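Local coordinates for alpha-catenin-like protein hmp-1 (Caenorhabditis elegans, PDB 5H5M), which works in the cadherin-catenin complex of adherens junctions, binds beta-catenin and actin filaments, and is required for embryonic body enclosure and elongation, at residues A[16-24]-A[79-87]. Sequence-based numbering, arbitrary orientation.
Sequences NRIEIDPAH and EYEKSTGRR
Two backbone groups of segment 16-24 grip the phenol oxygen of Tyr80. Tyr80 OH gives its proton to Ile18 O at 2.7 Å, with the donor tilted 27° from the carbonyl plane. It accepts a bond from Ile20 N at 2.9 Å, nearly straight with an N-H...O angle of 165°. One hydroxyl thus serves as donor and acceptor at once, tying together the two peptide groups that flank Glu19 in the loop after helix 6-17. The loop passes along the rim of the ring rather than over a face: Ile18 O and Ile20 O lie near the ring plane, the latter 3.5 Å from Tyr80 CE1, and Pro22 CA follows at the same edge. Ile20 CB sits 4.0 Å from Tyr80 OH, and with CG1 beside the backbone N (chi1 -41°) CG2 is turned farther from the hydroxyl. A phenylalanine at Tyr80 would probably keep much of this edge packing but leave Ile18 O and Ile20 N without their shared partner, giving the loop more freedom to shift. Further along, the contact is made by van der Waals touches: Pro22 CB meets the hydroxyl oxygen Ser83 OG at 3.8 Å, and Ala23 CB lies 4.0 Å from Arg87 CB. From there the arginine runs extended from CG to NE, its CD passing 3.8 Å from Pro22 O, while Ser83 O lies above one face of the guanidinium, offset toward its rim. The type II' turn from Thr84 to Arg87 folds this chain back toward Ala23. Within this vinculin-family M domain, the contact joins the loop after helix 6-17 to the last turn of helix 56-80 and the loop beyond, at the chain's periphery. Tyr25 stacks on the Tyr80 ring just ahead of helix 27-49, while Ile18 and Ser83 both pack against helix 92-122.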
ATOM      1  N   ASN A  16      24.149  -4.826  12.695  1.00 41.97           N
ATOM      2  CA  ASN A  16      25.110  -4.579  13.764  1.00 44.23           C
ATOM      3  C   ASN A  16      25.888  -5.838  14.124  1.00 44.03           C
ATOM      4  O   ASN A  16      27.061  -5.767  14.486  1.00 54.30           O
ATOM      5  CB  ASN A  16      24.407  -4.029  15.005  1.00 46.20           C
ATOM      6  CG  ASN A  16      23.866  -2.627  14.797  1.00 57.77           C
ATOM      7  OD1 ASN A  16      24.530  -1.773  14.208  1.00 56.86           O
ATOM      8  ND2 ASN A  16      22.652  -2.384  15.281  1.00 56.02           N
ATOM      9  N   ARG A  17      25.227  -6.989  14.018  1.00 39.25           N
ATOM     10  CA  ARG A  17      25.844  -8.269  14.347  1.00 38.93           C
ATOM     11  C   ARG A  17      27.033  -8.573  13.441  1.00 43.41           C
ATOM     12  O   ARG A  17      28.002  -9.199  13.872  1.00 50.36           O
ATOM     13  CB  ARG A  17      24.822  -9.406  14.254  1.00 39.99           C
ATOM     14  CG  ARG A  17      23.698  -9.340  15.278  1.00 47.15           C
ATOM     15  CD  ARG A  17      24.231  -9.297  16.702  1.00 52.10           C
ATOM     16  NE  ARG A  17      24.984 -10.497  17.062  1.00 71.19           N
ATOM     17  CZ  ARG A  17      24.465 -11.550  17.686  1.00 76.39           C
ATOM     18  NH1 ARG A  17      23.181 -11.558  18.022  1.00 88.70           N
ATOM     19  NH2 ARG A  17      25.227 -12.596  17.975  1.00 66.94           N
ATOM     20  N   ILE A  18      26.958  -8.128  12.189  1.00 34.62           N
ATOM     21  CA  ILE A  18      28.010  -8.408  11.215  1.00 38.92           C
ATOM     22  C   ILE A  18      29.240  -7.537  11.440  1.00 41.38           C
ATOM     23  O   ILE A  18      30.281  -7.749  10.819  1.00 39.75           O
ATOM     24  CB  ILE A  18      27.520  -8.201   9.775  1.00 39.92           C
ATOM     25  CG1 ILE A  18      27.068  -6.753   9.575  1.00 42.25           C
ATOM     26  CG2 ILE A  18      26.406  -9.183   9.442  1.00 29.05           C
ATOM     27  CD1 ILE A  18      26.628  -6.441   8.173  1.00 36.93           C
ATOM     28  N   GLU A  19      29.112  -6.550  12.320  1.00 44.05           N
ATOM     29  CA  GLU A  19      30.235  -5.693  12.673  1.00 48.94           C
ATOM     30  C   GLU A  19      30.878  -6.173  13.968  1.00 48.99           C
ATOM     31  O   GLU A  19      30.523  -5.727  15.058  1.00 49.05           O
ATOM     32  CB  GLU A  19      29.786  -4.237  12.800  1.00 51.59           C
ATOM     33  CG  GLU A  19      29.428  -3.598  11.471  1.00 59.41           C
ATOM     34  CD  GLU A  19      28.904  -2.185  11.620  1.00 74.10           C
ATOM     35  OE1 GLU A  19      28.309  -1.875  12.674  1.00 89.30           O
ATOM     36  OE2 GLU A  19      29.090  -1.381  10.681  1.00 73.27           O
ATOM     37  N   ILE A  20      31.821  -7.098  13.831  1.00 41.18           N
ATOM     38  CA  ILE A  20      32.532  -7.663  14.968  1.00 42.31           C
ATOM     39  C   ILE A  20      33.990  -7.232  14.914  1.00 46.59           C
ATOM     40  O   ILE A  20      34.538  -7.034  13.831  1.00 51.65           O
ATOM     41  CB  ILE A  20      32.454  -9.205  14.974  1.00 46.02           C
ATOM     42  CG1 ILE A  20      31.052  -9.675  14.580  1.00 40.96           C
ATOM     43  CG2 ILE A  20      32.860  -9.769  16.329  1.00 50.78           C
ATOM     44  CD1 ILE A  20      30.959 -11.166  14.321  1.00 38.74           C
ATOM     45  N   ASP A  21      34.612  -7.070  16.076  1.00 52.53           N
ATOM     46  CA  ASP A  21      36.054  -6.872  16.128  1.00 50.09           C
ATOM     47  C   ASP A  21      36.722  -8.105  15.531  1.00 51.48           C
ATOM     48  O   ASP A  21      36.518  -9.215  16.023  1.00 49.43           O
ATOM     49  CB  ASP A  21      36.526  -6.633  17.564  1.00 51.83           C
ATOM     50  CG  ASP A  21      38.039  -6.593  17.687  1.00 70.21           C
ATOM     51  OD1 ASP A  21      38.705  -6.055  16.779  1.00 74.28           O
ATOM     52  OD2 ASP A  21      38.565  -7.101  18.698  1.00 86.77           O
ATOM     53  N   PRO A  22      37.498  -7.918  14.448  1.00 49.65           N
ATOM     54  CA  PRO A  22      38.176  -9.009  13.737  1.00 47.47           C
ATOM     55  C   PRO A  22      38.952  -9.948  14.660  1.00 45.85           C
ATOM     56  O   PRO A  22      39.055 -11.137  14.367  1.00 54.16           O
ATOM     57  CB  PRO A  22      39.121  -8.264  12.797  1.00 51.72           C
ATOM     58  CG  PRO A  22      38.397  -6.999  12.498  1.00 50.52           C
ATOM     59  CD  PRO A  22      37.708  -6.620  13.782  1.00 48.50           C
ATOM     60  N   ALA A  23      39.475  -9.422  15.762  1.00 54.45           N
ATOM     61  CA  ALA A  23      40.195 -10.239  16.734  1.00 60.39           C
ATOM     62  C   ALA A  23      39.244 -11.103  17.558  1.00 59.36           C
ATOM     63  O   ALA A  23      39.655 -12.107  18.138  1.00 52.12           O
ATOM     64  CB  ALA A  23      41.033  -9.358  17.648  1.00 54.36           C
ATOM     65  N   HIS A  24      37.973 -10.712  17.605  1.00 61.27           N
ATOM     66  CA  HIS A  24      36.974 -11.431  18.394  1.00 60.87           C
ATOM     67  C   HIS A  24      36.261 -12.530  17.611  1.00 54.86           C
ATOM     68  O   HIS A  24      35.666 -13.428  18.206  1.00 48.66           O
ATOM     69  CB  HIS A  24      35.927 -10.459  18.950  1.00 56.88           C
ATOM     70  CG  HIS A  24      36.427  -9.605  20.071  1.00 55.14           C
ATOM     71  ND1 HIS A  24      35.606  -8.748  20.774  1.00 56.96           N
ATOM     72  CD2 HIS A  24      37.660  -9.471  20.614  1.00 57.85           C
ATOM     73  CE1 HIS A  24      36.311  -8.126  21.701  1.00 60.82           C
ATOM     74  NE2 HIS A  24      37.562  -8.546  21.624  1.00 64.73           N
ATOM     75  N   GLU A  79      36.432 -13.214   4.666  1.00 34.58           N
ATOM     76  CA  GLU A  79      37.421 -12.206   5.030  1.00 35.67           C
ATOM     77  C   GLU A  79      37.696 -12.186   6.533  1.00 48.32           C
ATOM     78  O   GLU A  79      38.837 -11.983   6.954  1.00 46.36           O
ATOM     79  CB  GLU A  79      36.977 -10.817   4.565  1.00 35.54           C
ATOM     80  CG  GLU A  79      36.875 -10.650   3.051  1.00 38.27           C
ATOM     81  CD  GLU A  79      38.223 -10.674   2.345  1.00 44.39           C
ATOM     82  OE1 GLU A  79      39.267 -10.774   3.026  1.00 51.74           O
ATOM     83  OE2 GLU A  79      38.238 -10.581   1.099  1.00 47.84           O
ATOM     84  N   TYR A  80      36.658 -12.396   7.338  1.00 35.12           N
ATOM     85  CA  TYR A  80      36.832 -12.497   8.785  1.00 35.98           C
ATOM     86  C   TYR A  80      37.771 -13.644   9.150  1.00 41.63           C
ATOM     87  O   TYR A  80      38.523 -13.563  10.119  1.00 47.60           O
ATOM     88  CB  TYR A  80      35.489 -12.694   9.489  1.00 36.14           C
ATOM     89  CG  TYR A  80      34.820 -11.416   9.953  1.00 39.47           C
ATOM     90  CD1 TYR A  80      35.430 -10.592  10.891  1.00 37.20           C
ATOM     91  CD2 TYR A  80      33.566 -11.052   9.478  1.00 36.27           C
ATOM     92  CE1 TYR A  80      34.821  -9.430  11.327  1.00 46.49           C
ATOM     93  CE2 TYR A  80      32.947  -9.892   9.910  1.00 39.65           C
ATOM     94  CZ  TYR A  80      33.578  -9.086  10.834  1.00 46.34           C
ATOM     95  OH  TYR A  80      32.968  -7.932  11.266  1.00 37.85           O
ATOM     96  N   GLU A  81      37.726 -14.710   8.360  1.00 47.86           N
ATOM     97  CA  GLU A  81      38.492 -15.913   8.656  1.00 40.58           C
ATOM     98  C   GLU A  81      39.900 -15.863   8.063  1.00 39.14           C
ATOM     99  O   GLU A  81      40.661 -16.821   8.177  1.00 40.33           O
ATOM    100  CB  GLU A  81      37.728 -17.143   8.158  1.00 37.77           C
ATOM    101  CG  GLU A  81      36.474 -17.410   8.986  1.00 39.72           C
ATOM    102  CD  GLU A  81      35.474 -18.333   8.316  1.00 44.07           C
ATOM    103  OE1 GLU A  81      35.768 -18.860   7.221  1.00 49.42           O
ATOM    104  OE2 GLU A  81      34.380 -18.521   8.890  1.00 40.22           O
ATOM    105  N   LYS A  82      40.246 -14.737   7.447  1.00 39.06           N
ATOM    106  CA  LYS A  82      41.603 -14.520   6.951  1.00 40.51           C
ATOM    107  C   LYS A  82      42.400 -13.555   7.829  1.00 53.95           C
ATOM    108  O   LYS A  82      43.533 -13.202   7.495  1.00 60.21           O
ATOM    109  CB  LYS A  82      41.578 -13.989   5.517  1.00 40.45           C
ATOM    110  CG  LYS A  82      41.100 -14.982   4.482  1.00 51.55           C
ATOM    111  CD  LYS A  82      41.155 -14.371   3.094  1.00 52.59           C
ATOM    112  CE  LYS A  82      40.519 -15.285   2.066  1.00 53.62           C
ATOM    113  NZ  LYS A  82      40.629 -14.738   0.684  1.00 45.18           N
ATOM    114  N   SER A  83      41.812 -13.123   8.942  1.00 50.94           N
ATOM    115  CA  SER A  83      42.514 -12.234   9.869  1.00 54.51           C
ATOM    116  C   SER A  83      43.602 -12.968  10.638  1.00 45.00           C
ATOM    117  O   SER A  83      43.392 -14.078  11.126  1.00 49.51           O
ATOM    118  CB  SER A  83      41.536 -11.587  10.851  1.00 51.30           C
ATOM    119  OG  SER A  83      41.043 -10.366  10.333  1.00 47.88           O
ATOM    120  N   THR A  84      44.771 -12.340  10.733  1.00 61.47           N
ATOM    121  CA  THR A  84      45.900 -12.916  11.454  1.00 48.79           C
ATOM    122  C   THR A  84      46.624 -11.849  12.264  1.00 63.54           C
ATOM    123  O   THR A  84      46.224 -10.684  12.272  1.00 51.62           O
ATOM    124  CB  THR A  84      46.917 -13.586  10.502  1.00 63.64           C
ATOM    125  OG1 THR A  84      47.414 -12.617   9.574  1.00 68.40           O
ATOM    126  CG2 THR A  84      46.281 -14.739   9.732  1.00 58.66           C
ATOM    127  N   GLY A  85      47.698 -12.260  12.935  1.00 66.79           N
ATOM    128  CA  GLY A  85      48.502 -11.362  13.739  1.00 56.15           C
ATOM    129  C   GLY A  85      47.711 -10.663  14.824  1.00 76.57           C
ATOM    130  O   GLY A  85      47.201 -11.297  15.746  1.00 80.65           O
ATOM    131  N   ARG A  86      47.597  -9.346  14.706  1.00 80.88           N
ATOM    132  CA  ARG A  86      46.932  -8.552  15.729  1.00 77.07           C
ATOM    133  C   ARG A  86      45.456  -8.330  15.406  1.00 75.16           C
ATOM    134  O   ARG A  86      44.647  -8.080  16.302  1.00 72.99           O
ATOM    135  CB  ARG A  86      47.652  -7.214  15.901  1.00 75.45           C
ATOM    136  CG  ARG A  86      47.982  -6.895  17.334  1.00 82.19           C
ATOM    137  CD  ARG A  86      49.281  -6.149  17.484  1.00 88.11           C
ATOM    138  NE  ARG A  86      49.630  -5.383  16.298  1.00 90.69           N
ATOM    139  CZ  ARG A  86      50.858  -4.953  16.032  1.00 93.79           C
ATOM    140  NH1 ARG A  86      51.850  -5.214  16.875  1.00 88.74           N
ATOM    141  NH2 ARG A  86      51.090  -4.251  14.931  1.00 97.13           N
ATOM    142  N   ARG A  87      45.123  -8.416  14.119  1.00 68.42           N
ATOM    143  CA  ARG A  87      43.746  -8.297  13.638  1.00 65.37           C
ATOM    144  C   ARG A  87      43.085  -6.994  14.081  1.00 71.03           C
ATOM    145  O   ARG A  87      43.747  -5.964  14.215  1.00 82.37           O
ATOM    146  CB  ARG A  87      42.911  -9.492  14.109  1.00 59.49           C
ATOM    147  CG  ARG A  87      43.596 -10.829  13.906  1.00 62.79           C
ATOM    148  CD  ARG A  87      42.713 -11.998  14.305  1.00 67.72           C
ATOM    149  NE  ARG A  87      43.477 -13.244  14.344  1.00 69.14           N
ATOM    150  CZ  ARG A  87      42.952 -14.443  14.568  1.00 60.93           C
ATOM    151  NH1 ARG A  87      41.647 -14.576  14.768  1.00 63.01           N
ATOM    152  NH2 ARG A  87      43.733 -15.515  14.585  1.00 59.54           N
TER